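PDB 3DXQ: choline/ethanolamine kinase family protein from Mesorhizobium loti, which is probably a small-molecule kinase of the choline/ethanolamine kinase family, likely transferring phosphate to ethanolamine or a related alcohol. Local coordinates for residues 136-141 and 254-259; 153-158 and 280-285; 242-247 and 289-294. One frame throughout, in Å; residues are numbered along the deposited sequence.

Contact 1: residues 136-141 and 254-259; sequences DYLKVL and WTLWGL
In the helical lobe of this kinase-like protein, Y137 on helix 130-141 packs against L256 and W257 on helix 237-263. The segment axes approach to 9.7 Å and run in broadly the same direction, 33° apart. Y137 carries most of the contact. Its CB meets CB of L256 at 3.9 Å. Its CG stands beside the backbone N (chi1 -63°), which sends the ring across the flank of the neighbouring helix to W257. One ring face then lies over CA of W257, and CE2 of Y137 is 3.9 Å from CB of W257. Y137 also reaches L253, one turn before W257 on helix 237-263. The two aromatic side chains of Y137 and W257 lie side by side and point the same way. They do not stack: the phenol oxygen OH of Y137 comes to the edge of the indole, 3.7 Å from CD1 of W257. Within helix 237-263, CZ3 of W254 stands over the centre of one face of the W257 ring. The fold is that of the aminoglycoside phosphotransferase-like kinases, with a five-stranded sheet in one lobe and mostly helices in the other. W254 also touches D179, in a loop that resembles the HxDxxxxN catalytic-loop motif of this family. Next to Y137 on the same helix, L138 crosses L256 at a slant, with CD2 of L138 4.1 Å from CD1 of L256. Y152 of helix 152-167 touches both leucines and extends this apolar layer. A serine in place of Y137 would probably leave CA and CB of W257 without the ring that lies against them and open a gap between the helices.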
ATOM      1  N   ASP A 136      16.731  -9.272  -3.724  1.00 52.50           N
ATOM      2  CA  ASP A 136      16.614 -10.304  -2.722  1.00 54.23           C
ATOM      3  C   ASP A 136      15.782 -11.459  -3.282  1.00 54.05           C
ATOM      4  O   ASP A 136      16.273 -12.599  -3.361  1.00 53.92           O
ATOM      5  CB  ASP A 136      15.965  -9.698  -1.472  1.00 55.67           C
ATOM      6  CG  ASP A 136      16.190 -10.522  -0.233  1.00 61.82           C
ATOM      7  OD1 ASP A 136      16.459 -11.744  -0.354  1.00 69.10           O
ATOM      8  OD2 ASP A 136      16.077  -9.935   0.868  1.00 70.30           O
ATOM      9  N   TYR A 137      14.547 -11.146  -3.701  1.00 53.14           N
ATOM     10  CA  TYR A 137      13.616 -12.146  -4.254  1.00 52.42           C
ATOM     11  C   TYR A 137      14.205 -12.858  -5.483  1.00 51.99           C
ATOM     12  O   TYR A 137      14.034 -14.075  -5.664  1.00 51.84           O
ATOM     13  CB  TYR A 137      12.247 -11.521  -4.603  1.00 52.56           C
ATOM     14  CG  TYR A 137      11.460 -10.934  -3.434  1.00 53.09           C
ATOM     15  CD1 TYR A 137      11.658 -11.369  -2.124  1.00 52.69           C
ATOM     16  CD2 TYR A 137      10.467  -9.981  -3.661  1.00 53.80           C
ATOM     17  CE1 TYR A 137      10.919 -10.831  -1.064  1.00 53.07           C
ATOM     18  CE2 TYR A 137       9.722  -9.442  -2.608  1.00 53.28           C
ATOM     19  CZ  TYR A 137       9.953  -9.873  -1.319  1.00 53.55           C
ATOM     20  OH  TYR A 137       9.217  -9.349  -0.303  1.00 54.77           O
ATOM     21  N   LEU A 138      14.903 -12.101  -6.324  1.00 51.56           N
ATOM     22  CA  LEU A 138      15.541 -12.672  -7.507  1.00 50.68           C
ATOM     23  C   LEU A 138      16.547 -13.758  -7.148  1.00 51.51           C
ATOM     24  O   LEU A 138      16.521 -14.833  -7.753  1.00 52.12           O
ATOM     25  CB  LEU A 138      16.234 -11.591  -8.338  1.00 49.34           C
ATOM     26  CG  LEU A 138      15.313 -10.653  -9.120  1.00 47.30           C
ATOM     27  CD1 LEU A 138      16.122  -9.486  -9.684  1.00 39.75           C
ATOM     28  CD2 LEU A 138      14.561 -11.383 -10.250  1.00 35.49           C
ATOM     29  N   LYS A 139      17.444 -13.475  -6.194  1.00 52.64           N
ATOM     30  CA  LYS A 139      18.446 -14.469  -5.758  1.00 53.85           C
ATOM     31  C   LYS A 139      17.740 -15.732  -5.287  1.00 53.02           C
ATOM     32  O   LYS A 139      17.939 -16.814  -5.848  1.00 51.68           O
ATOM     33  CB  LYS A 139      19.325 -13.940  -4.616  1.00 54.66           C
ATOM     34  CG  LYS A 139      20.459 -13.032  -5.057  1.00 58.22           C
ATOM     35  CD  LYS A 139      21.479 -12.827  -3.929  1.00 61.19           C
ATOM     36  CE  LYS A 139      22.559 -11.818  -4.316  1.00 62.24           C
ATOM     37  NZ  LYS A 139      21.975 -10.500  -4.729  1.00 64.33           N
ATOM     38  N   VAL A 140      16.904 -15.554  -4.262  1.00 52.63           N
ATOM     39  CA  VAL A 140      16.080 -16.611  -3.689  1.00 51.53           C
ATOM     40  C   VAL A 140      15.573 -17.584  -4.765  1.00 52.31           C
ATOM     41  O   VAL A 140      15.665 -18.804  -4.591  1.00 52.52           O
ATOM     42  CB  VAL A 140      14.893 -16.002  -2.895  1.00 51.91           C
ATOM     43  CG1 VAL A 140      13.927 -17.077  -2.444  1.00 46.77           C
ATOM     44  CG2 VAL A 140      15.408 -15.187  -1.694  1.00 49.80           C
ATOM     45  N   LEU A 141      15.072 -17.050  -5.880  1.00 52.54           N
ATOM     46  CA  LEU A 141      14.599 -17.871  -7.010  1.00 52.75           C
ATOM     47  C   LEU A 141      15.384 -19.183  -7.194  1.00 53.92           C
ATOM     48  O   LEU A 141      14.832 -20.287  -7.050  1.00 54.42           O
ATOM     49  CB  LEU A 141      14.665 -17.065  -8.311  1.00 50.53           C
ATOM     50  N   TRP A 254       5.640  -7.319  -6.213  1.00 49.18           N
ATOM     51  CA  TRP A 254       4.650  -8.280  -5.776  1.00 49.50           C
ATOM     52  C   TRP A 254       4.648  -9.535  -6.651  1.00 49.80           C
ATOM     53  O   TRP A 254       4.479 -10.640  -6.142  1.00 50.12           O
ATOM     54  CB  TRP A 254       3.279  -7.625  -5.721  1.00 49.84           C
ATOM     55  CG  TRP A 254       3.193  -6.646  -4.597  1.00 51.79           C
ATOM     56  CD1 TRP A 254       3.119  -5.288  -4.683  1.00 50.25           C
ATOM     57  CD2 TRP A 254       3.181  -6.962  -3.206  1.00 54.76           C
ATOM     58  NE1 TRP A 254       3.058  -4.735  -3.429  1.00 50.61           N
ATOM     59  CE2 TRP A 254       3.093  -5.744  -2.502  1.00 53.51           C
ATOM     60  CE3 TRP A 254       3.232  -8.166  -2.484  1.00 55.26           C
ATOM     61  CZ2 TRP A 254       3.051  -5.691  -1.114  1.00 54.32           C
ATOM     62  CZ3 TRP A 254       3.195  -8.113  -1.105  1.00 53.61           C
ATOM     63  CH2 TRP A 254       3.103  -6.882  -0.433  1.00 52.97           C
ATOM     64  N   THR A 255       4.839  -9.387  -7.956  1.00 49.55           N
ATOM     65  CA  THR A 255       4.924 -10.568  -8.815  1.00 49.78           C
ATOM     66  C   THR A 255       5.957 -11.555  -8.272  1.00 51.15           C
ATOM     67  O   THR A 255       5.653 -12.735  -8.080  1.00 51.43           O
ATOM     68  CB  THR A 255       5.314 -10.200 -10.240  1.00 49.47           C
ATOM     69  OG1 THR A 255       4.208  -9.544 -10.870  1.00 53.06           O
ATOM     70  CG2 THR A 255       5.684 -11.446 -11.043  1.00 43.84           C
ATOM     71  N   LEU A 256       7.168 -11.059  -8.017  1.00 52.57           N
ATOM     72  CA  LEU A 256       8.263 -11.880  -7.485  1.00 52.94           C
ATOM     73  C   LEU A 256       7.934 -12.478  -6.120  1.00 54.09           C
ATOM     74  O   LEU A 256       8.240 -13.640  -5.862  1.00 53.51           O
ATOM     75  CB  LEU A 256       9.550 -11.059  -7.389  1.00 52.91           C
ATOM     76  CG  LEU A 256      10.161 -10.577  -8.704  1.00 49.05           C
ATOM     77  CD1 LEU A 256      11.356  -9.688  -8.431  1.00 41.25           C
ATOM     78  CD2 LEU A 256      10.562 -11.743  -9.575  1.00 49.13           C
ATOM     79  N   TRP A 257       7.317 -11.676  -5.257  1.00 55.64           N
ATOM     80  CA  TRP A 257       6.843 -12.145  -3.948  1.00 57.48           C
ATOM     81  C   TRP A 257       5.852 -13.310  -4.076  1.00 57.69           C
ATOM     82  O   TRP A 257       5.928 -14.296  -3.327  1.00 58.79           O
ATOM     83  CB  TRP A 257       6.158 -11.000  -3.215  1.00 58.89           C
ATOM     84  CG  TRP A 257       5.528 -11.387  -1.933  1.00 61.46           C
ATOM     85  CD1 TRP A 257       6.124 -11.422  -0.712  1.00 63.92           C
ATOM     86  CD2 TRP A 257       4.158 -11.756  -1.726  1.00 64.42           C
ATOM     87  NE1 TRP A 257       5.215 -11.795   0.250  1.00 64.89           N
ATOM     88  CE2 TRP A 257       3.997 -12.002  -0.345  1.00 66.73           C
ATOM     89  CE3 TRP A 257       3.048 -11.893  -2.573  1.00 65.18           C
ATOM     90  CZ2 TRP A 257       2.763 -12.387   0.218  1.00 65.43           C
ATOM     91  CZ3 TRP A 257       1.819 -12.281  -2.015  1.00 65.31           C
ATOM     92  CH2 TRP A 257       1.690 -12.526  -0.632  1.00 64.00           C
ATOM     93  N   GLY A 258       4.918 -13.170  -5.021  1.00 56.96           N
ATOM     94  CA  GLY A 258       3.897 -14.181  -5.299  1.00 56.25           C
ATOM     95  C   GLY A 258       4.480 -15.487  -5.816  1.00 56.54           C
ATOM     96  O   GLY A 258       3.954 -16.566  -5.518  1.00 57.60           O
ATOM     97  N   LEU A 259       5.554 -15.398  -6.600  1.00 56.21           N
ATOM     98  CA  LEU A 259       6.272 -16.599  -7.050  1.00 55.88           C
ATOM     99  C   LEU A 259       6.930 -17.307  -5.855  1.00 56.70           C
ATOM    100  O   LEU A 259       6.950 -18.544  -5.793  1.00 57.08           O
ATOM    101  CB  LEU A 259       7.299 -16.268  -8.136  1.00 55.44           C
ATOM    102  CG  LEU A 259       6.761 -16.235  -9.577  1.00 55.23           C
ATOM    103  CD1 LEU A 259       5.568 -15.331  -9.701  1.00 54.32           C
ATOM    104  CD2 LEU A 259       7.823 -15.815 -10.587  1.00 55.90           C
TER

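Contact 2: residues 153-158 and 280-285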
ATOM      1  N   HIS A 153      13.037 -12.692 -17.577  1.00 51.83           N
ATOM      2  CA  HIS A 153      14.381 -12.120 -17.588  1.00 51.78           C
ATOM      3  C   HIS A 153      14.468 -10.760 -18.303  1.00 52.17           C
ATOM      4  O   HIS A 153      15.315  -9.929 -17.957  1.00 52.25           O
ATOM      5  CB  HIS A 153      15.387 -13.139 -18.134  1.00 50.00           C
ATOM      6  CG  HIS A 153      15.472 -14.381 -17.300  1.00 51.87           C
ATOM      7  ND1 HIS A 153      14.943 -15.591 -17.702  1.00 49.95           N
ATOM      8  CD2 HIS A 153      15.984 -14.586 -16.061  1.00 51.88           C
ATOM      9  CE1 HIS A 153      15.149 -16.495 -16.759  1.00 45.72           C
ATOM     10  NE2 HIS A 153      15.777 -15.911 -15.753  1.00 48.31           N
ATOM     11  N   ASP A 154      13.585 -10.513 -19.266  1.00 52.03           N
ATOM     12  CA  ASP A 154      13.562  -9.218 -19.953  1.00 51.78           C
ATOM     13  C   ASP A 154      13.072  -8.146 -18.978  1.00 52.27           C
ATOM     14  O   ASP A 154      13.739  -7.129 -18.744  1.00 53.05           O
ATOM     15  CB  ASP A 154      12.644  -9.254 -21.178  1.00 52.33           C
ATOM     16  CG  ASP A 154      13.098 -10.256 -22.225  1.00 52.75           C
ATOM     17  OD1 ASP A 154      14.324 -10.447 -22.392  1.00 49.86           O
ATOM     18  OD2 ASP A 154      12.220 -10.850 -22.883  1.00 58.06           O
ATOM     19  N   VAL A 155      11.909  -8.389 -18.394  1.00 49.66           N
ATOM     20  CA  VAL A 155      11.359  -7.462 -17.435  1.00 47.36           C
ATOM     21  C   VAL A 155      12.391  -7.142 -16.332  1.00 48.82           C
ATOM     22  O   VAL A 155      12.519  -5.977 -15.916  1.00 48.06           O
ATOM     23  CB  VAL A 155      10.040  -7.995 -16.834  1.00 46.93           C
ATOM     24  CG1 VAL A 155       9.671  -7.217 -15.586  1.00 44.00           C
ATOM     25  CG2 VAL A 155       8.914  -7.952 -17.866  1.00 39.51           C
ATOM     26  N   VAL A 156      13.135  -8.154 -15.871  1.00 48.46           N
ATOM     27  CA  VAL A 156      14.164  -7.925 -14.840  1.00 48.32           C
ATOM     28  C   VAL A 156      15.315  -7.080 -15.412  1.00 50.91           C
ATOM     29  O   VAL A 156      15.795  -6.134 -14.769  1.00 50.06           O
ATOM     30  CB  VAL A 156      14.687  -9.254 -14.238  1.00 47.45           C
ATOM     31  CG1 VAL A 156      15.861  -9.005 -13.299  1.00 41.09           C
ATOM     32  CG2 VAL A 156      13.576  -9.967 -13.508  1.00 41.80           C
ATOM     33  N   ARG A 157      15.738  -7.417 -16.630  1.00 52.50           N
ATOM     34  CA  ARG A 157      16.806  -6.684 -17.291  1.00 54.61           C
ATOM     35  C   ARG A 157      16.357  -5.240 -17.511  1.00 53.75           C
ATOM     36  O   ARG A 157      17.040  -4.293 -17.103  1.00 53.00           O
ATOM     37  CB  ARG A 157      17.182  -7.353 -18.616  1.00 54.83           C
ATOM     38  CG  ARG A 157      18.327  -6.676 -19.372  1.00 58.30           C
ATOM     39  CD  ARG A 157      18.608  -7.364 -20.694  1.00 58.67           C
ATOM     40  NE  ARG A 157      17.368  -7.670 -21.412  1.00 66.22           N
ATOM     41  CZ  ARG A 157      16.622  -6.788 -22.087  1.00 68.10           C
ATOM     42  NH1 ARG A 157      16.976  -5.507 -22.173  1.00 66.17           N
ATOM     43  NH2 ARG A 157      15.508  -7.197 -22.691  1.00 69.99           N
ATOM     44  N   GLU A 158      15.189  -5.075 -18.122  1.00 53.56           N
ATOM     45  CA  GLU A 158      14.651  -3.735 -18.368  1.00 53.91           C
ATOM     46  C   GLU A 158      14.491  -2.932 -17.074  1.00 52.18           C
ATOM     47  O   GLU A 158      14.665  -1.712 -17.087  1.00 52.64           O
ATOM     48  CB  GLU A 158      13.302  -3.777 -19.107  1.00 54.52           C
ATOM     49  CG  GLU A 158      13.304  -4.426 -20.513  1.00 57.98           C
ATOM     50  CD  GLU A 158      14.166  -3.697 -21.561  1.00 64.98           C
ATOM     51  OE1 GLU A 158      14.838  -2.699 -21.206  1.00 65.98           O
ATOM     52  OE2 GLU A 158      14.178  -4.138 -22.753  1.00 65.67           O
ATOM     53  N   ALA A 280       1.905  -9.917 -16.069  1.00 46.22           N
ATOM     54  CA  ALA A 280       1.405  -9.645 -17.421  1.00 45.13           C
ATOM     55  C   ALA A 280       0.996  -8.187 -17.592  1.00 45.10           C
ATOM     56  O   ALA A 280       1.240  -7.588 -18.643  1.00 43.31           O
ATOM     57  CB  ALA A 280       0.243 -10.558 -17.739  1.00 44.98           C
ATOM     58  N   ARG A 281       0.384  -7.619 -16.553  1.00 45.45           N
ATOM     59  CA  ARG A 281       0.013  -6.208 -16.547  1.00 46.28           C
ATOM     60  C   ARG A 281       1.271  -5.337 -16.610  1.00 46.52           C
ATOM     61  O   ARG A 281       1.346  -4.376 -17.385  1.00 47.14           O
ATOM     62  CB  ARG A 281      -0.790  -5.895 -15.274  1.00 47.56           C
ATOM     63  CG  ARG A 281      -1.250  -4.450 -15.145  1.00 49.48           C
ATOM     64  CD  ARG A 281      -2.322  -4.326 -14.088  1.00 51.73           C
ATOM     65  NE  ARG A 281      -1.836  -4.754 -12.784  1.00 55.62           N
ATOM     66  CZ  ARG A 281      -2.597  -4.966 -11.715  1.00 55.51           C
ATOM     67  NH1 ARG A 281      -3.909  -4.804 -11.774  1.00 58.80           N
ATOM     68  NH2 ARG A 281      -2.038  -5.362 -10.581  1.00 52.06           N
ATOM     69  N   CYS A 282       2.241  -5.689 -15.771  1.00 45.86           N
ATOM     70  CA  CYS A 282       3.518  -5.016 -15.701  1.00 45.29           C
ATOM     71  C   CYS A 282       4.220  -5.040 -17.043  1.00 45.61           C
ATOM     72  O   CYS A 282       4.603  -3.998 -17.579  1.00 44.40           O
ATOM     73  CB  CYS A 282       4.392  -5.707 -14.668  1.00 45.46           C
ATOM     74  SG  CYS A 282       6.050  -5.120 -14.694  1.00 46.33           S
ATOM     75  N   LYS A 283       4.383  -6.252 -17.577  1.00 46.38           N
ATOM     76  CA  LYS A 283       5.026  -6.461 -18.859  1.00 45.68           C
ATOM     77  C   LYS A 283       4.299  -5.663 -19.936  1.00 45.23           C
ATOM     78  O   LYS A 283       4.937  -5.103 -20.834  1.00 45.37           O
ATOM     79  CB  LYS A 283       5.033  -7.956 -19.197  1.00 46.37           C
ATOM     80  CG  LYS A 283       5.534  -8.334 -20.600  1.00 47.02           C
ATOM     81  CD  LYS A 283       5.447  -9.862 -20.814  1.00 46.89           C
ATOM     82  CE  LYS A 283       5.370 -10.255 -22.286  1.00 43.25           C
ATOM     83  NZ  LYS A 283       6.543  -9.792 -23.016  1.00 43.20           N
ATOM     84  N   ALA A 284       2.970  -5.621 -19.854  1.00 44.52           N
ATOM     85  CA  ALA A 284       2.166  -4.856 -20.814  1.00 46.21           C
ATOM     86  C   ALA A 284       2.537  -3.386 -20.779  1.00 47.53           C
ATOM     87  O   ALA A 284       2.798  -2.777 -21.833  1.00 47.63           O
ATOM     88  CB  ALA A 284       0.683  -5.022 -20.537  1.00 45.75           C
ATOM     89  N   LEU A 285       2.584  -2.838 -19.565  1.00 47.45           N
ATOM     90  CA  LEU A 285       2.918  -1.438 -19.355  1.00 47.88           C
ATOM     91  C   LEU A 285       4.310  -1.114 -19.869  1.00 48.19           C
ATOM     92  O   LEU A 285       4.491  -0.128 -20.579  1.00 48.69           O
ATOM     93  CB  LEU A 285       2.829  -1.085 -17.863  1.00 47.27           C
ATOM     94  CG  LEU A 285       3.039   0.378 -17.494  1.00 49.18           C
ATOM     95  CD1 LEU A 285       2.100   1.270 -18.297  1.00 46.93           C
ATOM     96  CD2 LEU A 285       2.848   0.561 -16.014  1.00 49.49           C
TER
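V155 on helix 152-167 packs against K283 and C282 on helix 271-287. The backbones come closest at V155 and K283, with their CA atoms 6.6 Å apart. K283 can be followed outward from this point. Its CB meets CG2 of V155 at 4.1 Å, and the two side chains cross at about a right angle. CG of K283 is still near the same methyl, 4.4 Å from CG2 of V155. It lies anti to the backbone N (chi1 173°), which carries the chain past the valine rather than onto it. From CD onward the chain leaves V155, bends at chi4 (60°), and NZ forms a salt bridge with E287 on the same helix. D154 also bears an opposite charge, but its OD2 is 5.8 Å from NZ of K283, too far for a contact. The other branch of V155 points to the cysteine: CG1 of V155 is 4.3 Å from SG of C282. F279, L252 and M286 also touch V155 and continue the apolar layer. D154, R157 and E158 form a salt-bridge network of their own, with NH1 of R157 3.2 Å from OE2 of E158. The join is therefore apolar, made by methyls, methylenes and sulfur; K283 and R157 find their partners within their own helices and add no charge pair to it.

Contact 3: residues 242-247 and 289-294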
ATOM      1  N   ARG A 242       7.573   9.213 -13.090  1.00 42.50           N
ATOM      2  CA  ARG A 242       7.911   8.456 -11.893  1.00 42.43           C
ATOM      3  C   ARG A 242       6.729   7.597 -11.458  1.00 42.29           C
ATOM      4  O   ARG A 242       6.891   6.429 -11.107  1.00 42.05           O
ATOM      5  CB  ARG A 242       8.450   9.372 -10.774  1.00 41.64           C
ATOM      6  CG  ARG A 242       9.965   9.271 -10.693  1.00 40.39           C
ATOM      7  CD  ARG A 242      10.703  10.371  -9.961  1.00 39.47           C
ATOM      8  NE  ARG A 242      10.178  10.727  -8.640  1.00 37.36           N
ATOM      9  CZ  ARG A 242       9.816  11.967  -8.290  1.00 36.67           C
ATOM     10  NH1 ARG A 242       9.905  12.975  -9.154  1.00 38.51           N
ATOM     11  NH2 ARG A 242       9.363  12.219  -7.080  1.00 35.84           N
ATOM     12  N   VAL A 243       5.530   8.160 -11.526  1.00 42.02           N
ATOM     13  CA  VAL A 243       4.350   7.402 -11.156  1.00 39.67           C
ATOM     14  C   VAL A 243       4.256   6.176 -12.069  1.00 40.24           C
ATOM     15  O   VAL A 243       4.158   5.035 -11.612  1.00 42.41           O
ATOM     16  CB  VAL A 243       3.079   8.236 -11.241  1.00 36.54           C
ATOM     17  CG1 VAL A 243       1.907   7.410 -10.775  1.00 34.08           C
ATOM     18  CG2 VAL A 243       3.203   9.471 -10.397  1.00 36.05           C
ATOM     19  N   VAL A 244       4.325   6.395 -13.364  1.00 40.84           N
ATOM     20  CA  VAL A 244       4.231   5.269 -14.295  1.00 41.80           C
ATOM     21  C   VAL A 244       5.341   4.235 -14.015  1.00 42.63           C
ATOM     22  O   VAL A 244       5.094   3.033 -14.040  1.00 43.24           O
ATOM     23  CB  VAL A 244       4.234   5.766 -15.734  1.00 40.74           C
ATOM     24  CG1 VAL A 244       4.328   4.616 -16.724  1.00 41.90           C
ATOM     25  CG2 VAL A 244       2.981   6.581 -15.970  1.00 36.54           C
ATOM     26  N   ILE A 245       6.544   4.709 -13.704  1.00 43.54           N
ATOM     27  CA  ILE A 245       7.669   3.828 -13.395  1.00 44.41           C
ATOM     28  C   ILE A 245       7.358   2.938 -12.185  1.00 46.68           C
ATOM     29  O   ILE A 245       7.612   1.710 -12.205  1.00 46.08           O
ATOM     30  CB  ILE A 245       8.966   4.647 -13.145  1.00 44.80           C
ATOM     31  CG1 ILE A 245       9.609   5.011 -14.481  1.00 45.91           C
ATOM     32  CG2 ILE A 245       9.967   3.874 -12.327  1.00 40.84           C
ATOM     33  CD1 ILE A 245       9.952   3.801 -15.301  1.00 51.74           C
ATOM     34  N   TYR A 246       6.795   3.551 -11.147  1.00 45.32           N
ATOM     35  CA  TYR A 246       6.427   2.812  -9.946  1.00 45.52           C
ATOM     36  C   TYR A 246       5.235   1.883 -10.189  1.00 46.08           C
ATOM     37  O   TYR A 246       5.182   0.796  -9.607  1.00 44.57           O
ATOM     38  CB  TYR A 246       6.180   3.757  -8.758  1.00 44.52           C
ATOM     39  CG  TYR A 246       7.449   4.456  -8.292  1.00 42.05           C
ATOM     40  CD1 TYR A 246       8.606   3.737  -8.018  1.00 36.60           C
ATOM     41  CD2 TYR A 246       7.482   5.833  -8.115  1.00 40.92           C
ATOM     42  CE1 TYR A 246       9.777   4.374  -7.600  1.00 40.66           C
ATOM     43  CE2 TYR A 246       8.643   6.485  -7.684  1.00 43.29           C
ATOM     44  CZ  TYR A 246       9.793   5.748  -7.430  1.00 43.68           C
ATOM     45  OH  TYR A 246      10.946   6.387  -6.996  1.00 40.85           O
ATOM     46  N   LYS A 247       4.284   2.290 -11.029  1.00 46.27           N
ATOM     47  CA  LYS A 247       3.223   1.362 -11.413  1.00 45.96           C
ATOM     48  C   LYS A 247       3.875   0.047 -11.859  1.00 44.12           C
ATOM     49  O   LYS A 247       3.500  -1.018 -11.395  1.00 43.09           O
ATOM     50  CB  LYS A 247       2.370   1.911 -12.558  1.00 47.22           C
ATOM     51  CG  LYS A 247       1.190   2.786 -12.178  1.00 46.70           C
ATOM     52  CD  LYS A 247       0.603   3.406 -13.445  1.00 50.89           C
ATOM     53  CE  LYS A 247      -0.909   3.475 -13.443  1.00 54.12           C
ATOM     54  NZ  LYS A 247      -1.459   4.275 -14.591  1.00 50.84           N
ATOM     55  N   PRO A 289       4.925   2.037 -26.060  1.00 57.02           N
ATOM     56  CA  PRO A 289       5.927   3.041 -26.434  1.00 57.06           C
ATOM     57  C   PRO A 289       5.870   4.257 -25.519  1.00 56.55           C
ATOM     58  O   PRO A 289       6.850   4.978 -25.402  1.00 58.47           O
ATOM     59  CB  PRO A 289       5.562   3.402 -27.877  1.00 57.54           C
ATOM     60  CG  PRO A 289       4.136   2.978 -28.048  1.00 57.69           C
ATOM     61  CD  PRO A 289       3.889   1.855 -27.094  1.00 57.42           C
ATOM     62  N   GLU A 290       4.732   4.465 -24.860  1.00 55.56           N
ATOM     63  CA  GLU A 290       4.592   5.531 -23.873  1.00 53.83           C
ATOM     64  C   GLU A 290       5.622   5.369 -22.754  1.00 53.13           C
ATOM     65  O   GLU A 290       6.209   6.341 -22.294  1.00 53.51           O
ATOM     66  CB  GLU A 290       3.189   5.524 -23.256  1.00 52.84           C
ATOM     67  CG  GLU A 290       2.080   6.106 -24.111  1.00 55.54           C
ATOM     68  CD  GLU A 290       1.561   5.173 -25.192  1.00 63.74           C
ATOM     69  OE1 GLU A 290       2.208   4.144 -25.513  1.00 66.13           O
ATOM     70  OE2 GLU A 290       0.489   5.495 -25.741  1.00 63.76           O
ATOM     71  N   PHE A 291       5.835   4.130 -22.327  1.00 51.54           N
ATOM     72  CA  PHE A 291       6.692   3.837 -21.180  1.00 50.02           C
ATOM     73  C   PHE A 291       8.122   4.319 -21.370  1.00 49.89           C
ATOM     74  O   PHE A 291       8.698   4.879 -20.442  1.00 50.80           O
ATOM     75  CB  PHE A 291       6.670   2.334 -20.878  1.00 49.91           C
ATOM     76  CG  PHE A 291       7.345   1.962 -19.597  1.00 48.02           C
ATOM     77  CD1 PHE A 291       6.725   2.219 -18.373  1.00 50.61           C
ATOM     78  CD2 PHE A 291       8.587   1.343 -19.601  1.00 48.82           C
ATOM     79  CE1 PHE A 291       7.339   1.888 -17.168  1.00 47.18           C
ATOM     80  CE2 PHE A 291       9.206   1.001 -18.403  1.00 51.66           C
ATOM     81  CZ  PHE A 291       8.578   1.279 -17.182  1.00 45.95           C
ATOM     82  N   SER A 292       8.699   4.099 -22.552  1.00 49.72           N
ATOM     83  CA  SER A 292      10.059   4.561 -22.813  1.00 50.41           C
ATOM     84  C   SER A 292      10.120   6.086 -22.758  1.00 49.05           C
ATOM     85  O   SER A 292      11.116   6.644 -22.308  1.00 47.87           O
ATOM     86  CB  SER A 292      10.573   4.043 -24.146  1.00 51.25           C
ATOM     87  OG  SER A 292       9.742   4.480 -25.198  1.00 57.95           O
ATOM     88  N   ARG A 293       9.055   6.754 -23.195  1.00 49.05           N
ATOM     89  CA  ARG A 293       8.960   8.224 -23.059  1.00 49.19           C
ATOM     90  C   ARG A 293       8.933   8.665 -21.605  1.00 47.97           C
ATOM     91  O   ARG A 293       9.598   9.635 -21.228  1.00 47.18           O
ATOM     92  CB  ARG A 293       7.719   8.782 -23.762  1.00 49.56           C
ATOM     93  CG  ARG A 293       8.000   9.568 -25.026  1.00 52.40           C
ATOM     94  CD  ARG A 293       6.694   9.881 -25.743  1.00 59.48           C
ATOM     95  NE  ARG A 293       6.279   8.794 -26.644  1.00 63.45           N
ATOM     96  CZ  ARG A 293       5.023   8.385 -26.838  1.00 65.00           C
ATOM     97  NH1 ARG A 293       4.010   8.920 -26.157  1.00 70.60           N
ATOM     98  NH2 ARG A 293       4.780   7.398 -27.694  1.00 63.77           N
ATOM     99  N   HIS A 294       8.152   7.960 -20.793  1.00 47.45           N
ATOM    100  CA  HIS A 294       8.082   8.246 -19.364  1.00 46.37           C
ATOM    101  C   HIS A 294       9.428   8.013 -18.684  1.00 44.99           C
ATOM    102  O   HIS A 294       9.816   8.757 -17.771  1.00 43.56           O
ATOM    103  CB  HIS A 294       7.002   7.401 -18.692  1.00 45.19           C
ATOM    104  CG  HIS A 294       5.616   7.898 -18.935  1.00 43.91           C
ATOM    105  ND1 HIS A 294       4.609   7.093 -19.416  1.00 45.94           N
ATOM    106  CD2 HIS A 294       5.069   9.125 -18.767  1.00 42.89           C
ATOM    107  CE1 HIS A 294       3.502   7.800 -19.541  1.00 39.29           C
ATOM    108  NE2 HIS A 294       3.756   9.038 -19.158  1.00 41.82           N
TER
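V244 on helix 237-263 sits between the rings of F291 and H294. CG2 of V244 lies over one face of the H294 imidazole in a CH-pi contact, while CG1 fits between the edge of F291 and ND1 of H294. CG2 of V244 is 3.9 Å from the centroid of the H294 ring, 14° off its normal. CG1 of V244, anti to the backbone N (chi1 172°), is 3.8 Å from CD1 of F291. The same methyl of V244 is 3.7 Å from ND1 of H294. The side chains of V244 and H294 cross at about a right angle, while V244 and F291 slide past each other in opposite directions. I245 also crosses F291 at about a right angle. Its CD1 closes on CZ of F291, where the approach is oblique to the ring. Behind this layer, V162 and L166 of helix 152-167 touch I245. R242 forms a salt bridge with D204, and OH of Y246 a hydrogen bond to it; R242 also touches V298, farther along the last helix. The segment axes come within 9.5 Å and cross at -123°. This is steep helix-on-helix packing, in which the last helix of the chain lies across the long helix 237-263 of the helical lobe in this kinase-like fold.

How the contacts relate
The three contacts run in a row through the helical lobe. Contacts 1 and 3 both use helix 237-263, but their centres are about 22 Å apart and their nearest atoms about 8 Å. Contact 2 bridges them. Its centre is about 14 Å from that of contact 1, and CD1 of L138 meets CG1 of V156 at 3.7 Å. It is about 12 Å from contact 3, centre to centre. There L285 makes the join, with its CD2 3.7 Å from CB of K247, and it also packs on F291. Helices 237-263, 271-287 and 289-300 follow each other in the chain. The probable active-site loop is approached from contact 1, through W254.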